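Local coordinates for conserved exported protein (Bacteroides fragilis, PDB 3CLW) that probably acts as a glycoside hydrolase, cleaving O-glycosyl bonds, although its exact substrate and biological role are unknown, at residues 60-66 against 400-405; 308-314 against 351-357; 332-336 against 488-492. All coordinates share one frame; numbering follows the deposited sequence.

Contact 1. Residues 60-66 against 400-405; sequences PIGMALT and SFFVRP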
loop_
_atom_site.group_PDB
_atom_site.type_symbol
_atom_site.label_atom_id
_atom_site.label_comp_id
_atom_site.label_asym_id
_atom_site.label_seq_id
_atom_site.Cartn_x
_atom_site.Cartn_y
_atom_site.Cartn_z
ATOM N N PRO A 60 14.255 6.599 14.807
ATOM C CA PRO A 60 13.186 5.618 14.553
ATOM C C PRO A 60 13.794 4.312 14.046
ATOM O O PRO A 60 14.746 4.351 13.251
ATOM C CB PRO A 60 12.377 6.278 13.441
ATOM C CG PRO A 60 12.603 7.781 13.648
ATOM C CD PRO A 60 14.065 7.838 14.021
ATOM N N ILE A 61 13.291 3.166 14.488
ATOM C CA ILE A 61 13.927 1.925 14.070
ATOM C C ILE A 61 13.438 1.357 12.738
ATOM O O ILE A 61 14.030 0.405 12.215
ATOM C CB ILE A 61 13.879 0.804 15.154
ATOM C CG1 ILE A 61 12.449 0.382 15.459
ATOM C CG2 ILE A 61 14.686 1.189 16.412
ATOM C CD1 ILE A 61 12.405 -0.984 16.091
ATOM N N GLY A 62 12.386 1.951 12.178
ATOM C CA GLY A 62 11.743 1.380 10.999
ATOM C C GLY A 62 10.544 2.177 10.511
ATOM O O GLY A 62 10.336 3.315 10.931
ATOM N N MET A 63 9.772 1.570 9.615
ATOM C CA MET A 63 8.567 2.216 9.085
ATOM C C MET A 63 7.431 2.315 10.110
ATOM O O MET A 63 6.625 3.223 10.020
ATOM C CB MET A 63 8.080 1.481 7.840
ATOM C CG MET A 63 8.730 1.923 6.499
ATOM S SD MET A 63 8.379 0.827 5.103
ATOM C CE MET A 63 9.032 1.781 3.877
ATOM N N ALA A 64 7.383 1.376 11.061
ATOM C CA ALA A 64 6.254 1.185 11.962
ATOM C C ALA A 64 4.916 1.274 11.190
ATOM O O ALA A 64 4.058 2.087 11.509
ATOM C CB ALA A 64 6.279 2.190 13.125
ATOM N N LEU A 65 4.779 0.431 10.167
ATOM C CA LEU A 65 3.547 0.299 9.422
ATOM C C LEU A 65 2.359 -0.009 10.319
ATOM O O LEU A 65 2.488 -0.648 11.376
ATOM C CB LEU A 65 3.673 -0.784 8.362
ATOM C CG LEU A 65 4.731 -0.553 7.289
ATOM C CD1 LEU A 65 4.856 -1.816 6.540
ATOM C CD2 LEU A 65 4.374 0.636 6.361
ATOM N N THR A 66 1.186 0.438 9.866
ATOM C CA THR A 66 0.010 0.387 10.693
ATOM C C THR A 66 -1.142 -0.381 10.063
ATOM O O THR A 66 -2.252 -0.378 10.599
ATOM C CB THR A 66 -0.425 1.825 11.111
ATOM O OG1 THR A 66 -0.335 2.684 9.985
ATOM C CG2 THR A 66 0.487 2.358 12.208
ATOM N N SER A 400 5.223 7.213 7.644
ATOM C CA SER A 400 4.581 6.137 8.384
ATOM C C SER A 400 4.869 6.094 9.856
ATOM O O SER A 400 3.970 5.778 10.636
ATOM C CB SER A 400 4.819 4.755 7.726
ATOM O OG SER A 400 6.175 4.317 7.794
ATOM N N PHE A 401 6.097 6.416 10.257
ATOM C CA PHE A 401 6.513 6.293 11.690
ATOM C C PHE A 401 5.846 7.385 12.561
ATOM O O PHE A 401 5.558 7.168 13.732
ATOM C CB PHE A 401 8.072 6.341 11.801
ATOM C CG PHE A 401 8.628 6.104 13.195
ATOM C CD1 PHE A 401 9.034 4.836 13.594
ATOM C CD2 PHE A 401 8.803 7.160 14.088
ATOM C CE1 PHE A 401 9.611 4.610 14.894
ATOM C CE2 PHE A 401 9.353 6.951 15.397
ATOM C CZ PHE A 401 9.754 5.675 15.789
ATOM N N PHE A 402 5.579 8.545 11.944
ATOM C CA PHE A 402 5.056 9.731 12.624
ATOM C C PHE A 402 3.558 10.075 12.327
ATOM O O PHE A 402 2.852 10.655 13.163
ATOM C CB PHE A 402 5.956 10.907 12.262
ATOM C CG PHE A 402 7.382 10.744 12.729
ATOM C CD1 PHE A 402 7.709 10.947 14.071
ATOM C CD2 PHE A 402 8.388 10.369 11.832
ATOM C CE1 PHE A 402 9.022 10.805 14.515
ATOM C CE2 PHE A 402 9.690 10.211 12.258
ATOM C CZ PHE A 402 10.013 10.425 13.614
ATOM N N VAL A 403 3.087 9.695 11.145
ATOM C CA VAL A 403 1.690 9.929 10.741
ATOM C C VAL A 403 0.821 8.710 11.085
ATOM O O VAL A 403 0.719 7.764 10.310
ATOM C CB VAL A 403 1.564 10.347 9.229
ATOM C CG1 VAL A 403 0.121 10.804 8.918
ATOM C CG2 VAL A 403 2.525 11.498 8.899
ATOM N N ARG A 404 0.216 8.747 12.260
ATOM C CA ARG A 404 -0.428 7.569 12.866
ATOM C C ARG A 404 -1.943 7.491 12.598
ATOM O O ARG A 404 -2.582 8.523 12.373
ATOM C CB ARG A 404 -0.212 7.606 14.386
ATOM C CG ARG A 404 1.221 7.564 14.855
ATOM C CD ARG A 404 1.616 6.128 15.155
ATOM N NE ARG A 404 2.397 5.626 14.070
ATOM C CZ ARG A 404 2.814 4.383 13.952
ATOM N NH1 ARG A 404 2.468 3.434 14.810
ATOM N NH2 ARG A 404 3.534 4.092 12.892
ATOM N N PRO A 405 -2.522 6.278 12.643
ATOM C CA PRO A 405 -3.978 6.115 12.420
ATOM C C PRO A 405 -4.804 7.084 13.246
ATOM O O PRO A 405 -4.601 7.195 14.434
ATOM C CB PRO A 405 -4.252 4.679 12.889
ATOM C CG PRO A 405 -2.967 3.963 12.609
ATOM C CD PRO A 405 -1.854 4.980 12.858
HETATM O O HOH W 1 1.134 4.817 10.139
#

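Contact 2. Residues 308-314 against 351-357; sequences FWASEYC and ASAWQWW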
loop_
_atom_site.group_PDB
_atom_site.type_symbol
_atom_site.label_atom_id
_atom_site.label_comp_id
_atom_site.label_asym_id
_atom_site.label_seq_id
_atom_site.Cartn_x
_atom_site.Cartn_y
_atom_site.Cartn_z
ATOM N N PHE A 308 -10.228 7.614 -0.321
ATOM C CA PHE A 308 -9.333 6.991 -1.276
ATOM C C PHE A 308 -8.144 6.288 -0.567
ATOM O O PHE A 308 -7.638 6.799 0.420
ATOM C CB PHE A 308 -8.821 8.028 -2.298
ATOM C CG PHE A 308 -7.908 7.425 -3.328
ATOM C CD1 PHE A 308 -8.422 6.596 -4.311
ATOM C CD2 PHE A 308 -6.545 7.645 -3.266
ATOM C CE1 PHE A 308 -7.585 6.017 -5.250
ATOM C CE2 PHE A 308 -5.695 7.068 -4.175
ATOM C CZ PHE A 308 -6.205 6.250 -5.176
ATOM N N TRP A 309 -7.740 5.122 -1.077
ATOM C CA TRP A 309 -6.526 4.404 -0.638
ATOM C C TRP A 309 -5.651 4.122 -1.855
ATOM O O TRP A 309 -6.112 3.554 -2.878
ATOM C CB TRP A 309 -6.864 3.063 0.023
ATOM C CG TRP A 309 -7.225 3.090 1.496
ATOM C CD1 TRP A 309 -7.650 4.180 2.236
ATOM C CD2 TRP A 309 -7.232 1.967 2.401
ATOM N NE1 TRP A 309 -7.894 3.798 3.534
ATOM C CE2 TRP A 309 -7.648 2.450 3.663
ATOM C CE3 TRP A 309 -6.906 0.590 2.268
ATOM C CZ2 TRP A 309 -7.768 1.623 4.774
ATOM C CZ3 TRP A 309 -7.041 -0.236 3.388
ATOM C CH2 TRP A 309 -7.456 0.289 4.621
ATOM N N ALA A 310 -4.391 4.540 -1.774
ATOM C CA ALA A 310 -3.388 4.090 -2.739
ATOM C C ALA A 310 -2.914 2.728 -2.186
ATOM O O ALA A 310 -2.353 2.638 -1.084
ATOM C CB ALA A 310 -2.257 5.133 -2.891
ATOM N N SER A 311 -3.236 1.648 -2.885
ATOM C CA SER A 311 -3.186 0.339 -2.227
ATOM C C SER A 311 -2.117 -0.621 -2.750
ATOM O O SER A 311 -2.041 -1.768 -2.302
ATOM C CB SER A 311 -4.553 -0.335 -2.287
ATOM O OG SER A 311 -4.965 -0.442 -3.655
ATOM N N GLU A 312 -1.304 -0.169 -3.699
ATOM C CA GLU A 312 -0.157 -0.954 -4.171
ATOM C C GLU A 312 0.758 -0.111 -5.005
ATOM O O GLU A 312 0.316 0.597 -5.882
ATOM C CB GLU A 312 -0.582 -2.179 -4.982
ATOM C CG GLU A 312 0.532 -3.232 -5.113
ATOM C CD GLU A 312 0.248 -4.291 -6.149
ATOM O OE1 GLU A 312 -0.747 -5.036 -6.037
ATOM O OE2 GLU A 312 1.047 -4.395 -7.091
ATOM N N TYR A 313 2.052 -0.190 -4.712
ATOM C CA TYR A 313 3.089 0.360 -5.575
ATOM C C TYR A 313 4.439 -0.323 -5.347
ATOM O O TYR A 313 4.751 -0.742 -4.235
ATOM C CB TYR A 313 3.268 1.868 -5.352
ATOM C CG TYR A 313 4.300 2.454 -6.291
ATOM C CD1 TYR A 313 4.044 2.536 -7.682
ATOM C CD2 TYR A 313 5.567 2.855 -5.814
ATOM C CE1 TYR A 313 4.991 3.039 -8.549
ATOM C CE2 TYR A 313 6.521 3.362 -6.665
ATOM C CZ TYR A 313 6.240 3.453 -8.028
ATOM O OH TYR A 313 7.203 3.963 -8.875
ATOM N N CYS A 314 5.233 -0.409 -6.410
ATOM C CA CYS A 314 6.690 -0.642 -6.321
ATOM C C CYS A 314 7.330 -0.043 -7.580
ATOM O O CYS A 314 6.619 0.234 -8.559
ATOM C CB CYS A 314 7.021 -2.127 -6.179
ATOM S SG CYS A 314 6.599 -3.124 -7.595
ATOM N N ALA A 351 -5.526 10.845 -0.028
ATOM C CA ALA A 351 -5.614 9.426 0.275
ATOM C C ALA A 351 -5.650 9.232 1.768
ATOM O O ALA A 351 -4.901 9.893 2.479
ATOM C CB ALA A 351 -4.435 8.686 -0.325
ATOM N N SER A 352 -6.481 8.308 2.257
ATOM C CA SER A 352 -6.404 7.944 3.681
ATOM C C SER A 352 -5.387 6.864 4.044
ATOM O O SER A 352 -5.184 6.579 5.228
ATOM C CB SER A 352 -7.790 7.579 4.254
ATOM O OG SER A 352 -8.585 8.754 4.431
ATOM N N ALA A 353 -4.793 6.221 3.040
ATOM C CA ALA A 353 -3.786 5.172 3.246
ATOM C C ALA A 353 -2.862 5.175 2.054
ATOM O O ALA A 353 -3.302 5.524 0.950
ATOM C CB ALA A 353 -4.408 3.809 3.398
ATOM N N TRP A 354 -1.599 4.790 2.279
ATOM C CA TRP A 354 -0.616 4.550 1.207
ATOM C C TRP A 354 0.037 3.190 1.462
ATOM O O TRP A 354 0.535 2.946 2.562
ATOM C CB TRP A 354 0.436 5.675 1.136
ATOM C CG TRP A 354 1.144 5.646 -0.166
ATOM C CD1 TRP A 354 0.792 6.321 -1.311
ATOM C CD2 TRP A 354 2.295 4.848 -0.506
ATOM N NE1 TRP A 354 1.665 6.006 -2.324
ATOM C CE2 TRP A 354 2.584 5.092 -1.864
ATOM C CE3 TRP A 354 3.098 3.935 0.209
ATOM C CZ2 TRP A 354 3.664 4.478 -2.528
ATOM C CZ3 TRP A 354 4.153 3.314 -0.448
ATOM C CH2 TRP A 354 4.433 3.603 -1.806
ATOM N N GLN A 355 0.014 2.301 0.469
ATOM C CA GLN A 355 0.426 0.908 0.693
ATOM C C GLN A 355 1.433 0.416 -0.350
ATOM O O GLN A 355 1.209 0.541 -1.563
ATOM C CB GLN A 355 -0.797 -0.015 0.742
ATOM C CG GLN A 355 -2.006 0.610 1.494
ATOM C CD GLN A 355 -3.101 -0.373 1.779
ATOM O OE1 GLN A 355 -3.584 -1.037 0.862
ATOM N NE2 GLN A 355 -3.512 -0.480 3.045
ATOM N N TRP A 356 2.558 -0.088 0.137
ATOM C CA TRP A 356 3.540 -0.774 -0.709
ATOM C C TRP A 356 2.986 -2.078 -1.255
ATOM O O TRP A 356 2.070 -2.652 -0.676
ATOM C CB TRP A 356 4.813 -1.120 0.118
ATOM C CG TRP A 356 5.719 0.005 0.278
ATOM C CD1 TRP A 356 5.866 0.803 1.388
ATOM C CD2 TRP A 356 6.639 0.497 -0.697
ATOM N NE1 TRP A 356 6.836 1.752 1.157
ATOM C CE2 TRP A 356 7.322 1.591 -0.115
ATOM C CE3 TRP A 356 6.953 0.123 -2.019
ATOM C CZ2 TRP A 356 8.289 2.320 -0.808
ATOM C CZ3 TRP A 356 7.914 0.848 -2.708
ATOM C CH2 TRP A 356 8.583 1.920 -2.101
ATOM N N TRP A 357 3.570 -2.543 -2.354
ATOM C CA TRP A 357 3.498 -3.938 -2.745
ATOM C C TRP A 357 4.402 -4.733 -1.750
ATOM O O TRP A 357 4.471 -4.403 -0.542
ATOM C CB TRP A 357 3.892 -4.052 -4.247
ATOM C CG TRP A 357 4.013 -5.423 -4.863
ATOM C CD1 TRP A 357 5.055 -5.868 -5.622
ATOM C CD2 TRP A 357 3.094 -6.533 -4.763
ATOM N NE1 TRP A 357 4.848 -7.165 -6.009
ATOM C CE2 TRP A 357 3.660 -7.605 -5.489
ATOM C CE3 TRP A 357 1.870 -6.734 -4.109
ATOM C CZ2 TRP A 357 3.039 -8.858 -5.602
ATOM C CZ3 TRP A 357 1.248 -7.974 -4.222
ATOM C CH2 TRP A 357 1.839 -9.025 -4.964
HETATM O O HOH W 2 -9.361 9.597 1.771
HETATM O O HOH W 3 -0.208 -3.708 -2.010
#

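Contact 3. Residues 332-336 against 488-492; sequences INLGL and ARSVA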
loop_
_atom_site.group_PDB
_atom_site.type_symbol
_atom_site.label_atom_id
_atom_site.label_comp_id
_atom_site.label_asym_id
_atom_site.label_seq_id
_atom_site.Cartn_x
_atom_site.Cartn_y
_atom_site.Cartn_z
ATOM N N ILE A 332 19.066 7.238 -3.074
ATOM C CA ILE A 332 18.276 8.378 -2.603
ATOM C C ILE A 332 17.278 8.938 -3.664
ATOM O O ILE A 332 16.254 9.529 -3.319
ATOM C CB ILE A 332 19.182 9.488 -1.988
ATOM C CG1 ILE A 332 18.379 10.556 -1.250
ATOM C CG2 ILE A 332 20.063 10.137 -3.031
ATOM C CD1 ILE A 332 17.654 10.034 -0.007
ATOM N N ASN A 333 17.607 8.771 -4.945
ATOM C CA ASN A 333 16.717 9.168 -6.025
ATOM C C ASN A 333 15.423 8.359 -5.978
ATOM O O ASN A 333 14.327 8.902 -6.173
ATOM C CB ASN A 333 17.380 8.978 -7.381
ATOM C CG ASN A 333 18.457 10.017 -7.684
ATOM O OD1 ASN A 333 18.583 11.063 -7.040
ATOM N ND2 ASN A 333 19.245 9.718 -8.698
ATOM N N LEU A 334 15.568 7.058 -5.726
ATOM C CA LEU A 334 14.429 6.166 -5.573
ATOM C C LEU A 334 13.618 6.534 -4.338
ATOM O O LEU A 334 12.381 6.643 -4.423
ATOM C CB LEU A 334 14.884 4.723 -5.498
ATOM C CG LEU A 334 15.457 4.139 -6.791
ATOM C CD1 LEU A 334 16.178 2.826 -6.482
ATOM C CD2 LEU A 334 14.334 3.938 -7.800
ATOM N N GLY A 335 14.309 6.756 -3.210
ATOM C CA GLY A 335 13.649 7.196 -1.994
ATOM C C GLY A 335 12.828 8.483 -2.150
ATOM O O GLY A 335 11.699 8.571 -1.671
ATOM N N LEU A 336 13.399 9.489 -2.816
ATOM C CA LEU A 336 12.685 10.745 -3.066
ATOM C C LEU A 336 11.600 10.619 -4.136
ATOM O O LEU A 336 10.578 11.262 -4.022
ATOM C CB LEU A 336 13.649 11.863 -3.448
ATOM C CG LEU A 336 14.674 12.340 -2.423
ATOM C CD1 LEU A 336 15.813 13.012 -3.163
ATOM C CD2 LEU A 336 14.072 13.279 -1.393
ATOM N N ALA A 488 19.453 19.787 0.249
ATOM C CA ALA A 488 19.044 19.401 -1.095
ATOM C C ALA A 488 18.829 17.899 -1.097
ATOM O O ALA A 488 19.533 17.180 -0.388
ATOM C CB ALA A 488 20.115 19.743 -2.075
ATOM N N ARG A 489 17.841 17.441 -1.862
ATOM C CA ARG A 489 17.586 16.012 -2.065
ATOM C C ARG A 489 17.334 15.194 -0.753
ATOM O O ARG A 489 17.922 14.115 -0.519
ATOM C CB ARG A 489 18.686 15.421 -2.953
ATOM C CG ARG A 489 18.865 16.188 -4.277
ATOM C CD ARG A 489 17.608 16.078 -5.144
ATOM N NE ARG A 489 17.522 14.751 -5.744
ATOM C CZ ARG A 489 16.463 14.266 -6.381
ATOM N NH1 ARG A 489 15.370 15.001 -6.521
ATOM N NH2 ARG A 489 16.503 13.028 -6.875
ATOM N N SER A 490 16.422 15.720 0.066
ATOM C CA SER A 490 16.152 15.185 1.392
ATOM C C SER A 490 14.672 15.117 1.701
ATOM O O SER A 490 13.879 15.843 1.096
ATOM C CB SER A 490 16.794 16.088 2.437
ATOM O OG SER A 490 16.084 17.312 2.578
ATOM N N VAL A 491 14.313 14.266 2.666
ATOM C CA VAL A 491 13.008 14.318 3.306
ATOM C C VAL A 491 13.183 14.585 4.795
ATOM O O VAL A 491 13.962 13.915 5.458
ATOM C CB VAL A 491 12.213 13.014 3.108
ATOM C CG1 VAL A 491 10.765 13.234 3.506
ATOM C CG2 VAL A 491 12.300 12.559 1.674
ATOM N N ALA A 492 12.488 15.584 5.319
ATOM C CA ALA A 492 12.545 15.896 6.766
ATOM C C ALA A 492 11.181 15.730 7.373
ATOM O O ALA A 492 10.191 16.150 6.783
ATOM C CB ALA A 492 13.026 17.322 7.008
HETATM O O HOH W 4 14.232 11.258 -7.705
HETATM O O HOH W 5 20.031 12.895 -5.974
#

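Contact 1. Residues 60-66 against 400-405
Pro-60 lays its CB over the centre of the Phe-401 ring, a CH-pi contact 3.4 Å from CB to the centroid and 5° off the ring normal. The rigid pyrrolidine crosses the ring at about a right angle, and its CG touches Phe-402 CZ at 3.7 Å. Phe-401 gets there with CG anti to its backbone N (chi1 -175°). The small methyl of Ala-64 packs beside the same ring, its CB 3.8 Å from Phe-401 CD1.

Ser-400 OG donates to Met-63 O at 2.5 Å, its short side chain keeping the hydroxyl near that backbone. Arg-404 bends at chi2 and chi3 so that NH2 donates to Ser-400 O at 2.8 Å; a second bond, to Ala-64 O, is modelled too short to be trusted. Thr-66 CG2 lies over one face of this guanidinium, while Thr-66 OG1 bonds Phe-22 N and a water that also donates to Ser-400 O and Val-403 O. A loop of the probable TIM barrel, between helix 39-50 and strand 68-71, packs on the last residue of helix 391-400 and the turn leading to strand 408-414, with strand 6-25 against both segments and strand 490-495 against Phe-402.

Contact 2. Residues 308-314 against 351-357
The probable seventh and eighth strands of the TIM barrel expected of glycoside hydrolase family 30, 307-310 and 353-356, run parallel here; helix 328-347 makes the crossover between them. Their axes come within 4.8 Å. Ser-352 N donates to Phe-308 O at 2.6 Å, with the donor nearly along the C=O axis, and Ala-310 N donates to Ala-353 O; the bond from Gln-355 N to Ala-310 O is weak.

On one face Ala-353, whose lone methyl can approach an indole face closely, sets CB 3.3 Å from the centroid of the Trp-309 five-membered ring, 2° off its normal. Trp-309 NE1 is hydrogen-bonded to Asp-20 OD2. Farther along, the extended Gln-355 crosses the same indole, its NE2 3.6 Å from Trp-309 CZ3, while Asn-21 and Arg-69 hold its amide. On the other face the Ala-310 methyl meets the pyrrole side of Trp-354.

Where the chain turns a corner, Trp-357 N donates to Tyr-313 O at 2.9 Å. Glu-312 and Trp-357 run side by side, carboxylate and indole planes 26° apart. Tyr-279 OH bonds Glu-312 OE2, which lies over one indole face, toward its rim, and Glu-312 CD stands 3.6 Å from Trp-357 CE3.

Contact 3. Residues 332-336 against 488-492
Two successive bends fold the Arg-489 side chain, at chi2 (-64°) and chi3 (-75°), and bring its guanidinium round to Asn-333 and Leu-336 on the helix. Leu-336, with CG anti to its carbonyl carbon, sends CD1 over the centre of one guanidinium face, 3.5 Å from Arg-489 CZ. A flat cation suits this place because its faces bond poorly to water and accept a methyl, while its N-H groups work at the edge. There NH2 donates to Asn-333 OD1 at 2.9 Å, with an N-H...O angle of 160°. The oxygen lies in the guanidinium plane, yet the donor stands well above the amide plane, and the two flat groups are turned steeply against each other.

Two waters complete this link: one donates to Asn-333 O and accepts from Arg-489 NH2, the other donates to Asn-333 OD1 at 2.6 Å and accepts from Arg-489 NE. NH1 reaches Tyr-445 O, and the Tyr-445 ring makes a cation-pi contact with the same arginine.

Arg-489 and Ser-490 together face Asn-444 in a G1 beta bulge at the start of strand 490-495, and Arg-489 takes up the left-handed backbone conformation of its first position. The bulge lies where the C-terminal beta region meets helix 328-347 of the barrel. Past it, alternation along the strand turns Val-491 toward the helix and Ser-490 away. The branched apolar chains of Leu-336 and Val-491 run antiparallel alongside one another, CD2 of Leu-336 lying 3.6 Å from CG2 of Val-491. Ile-332 CG1 rests against Arg-489 O at 3.7 Å.

From the N terminus, the chain first passes 60-66, which waits more than 330 residues for 400-405 to close the long loop of contact 1. Contact 2 lies wholly within that span: 308-314 leads through helix 328-347 back to 351-357, a short closure inside the barrel. Contact 3 crosses both, because 332-336 belongs to that connecting helix whereas 488-492 comes near the C terminus. In the fold, contact 2 sits in the barrel, contact 1 joins its early loop to the end of helix 391-400, and contact 3 ties its outer helix to the C-terminal strands. Contacts 1 and 2 touch where Met-63 CE packs 3.5 Å from Trp-356 NE1.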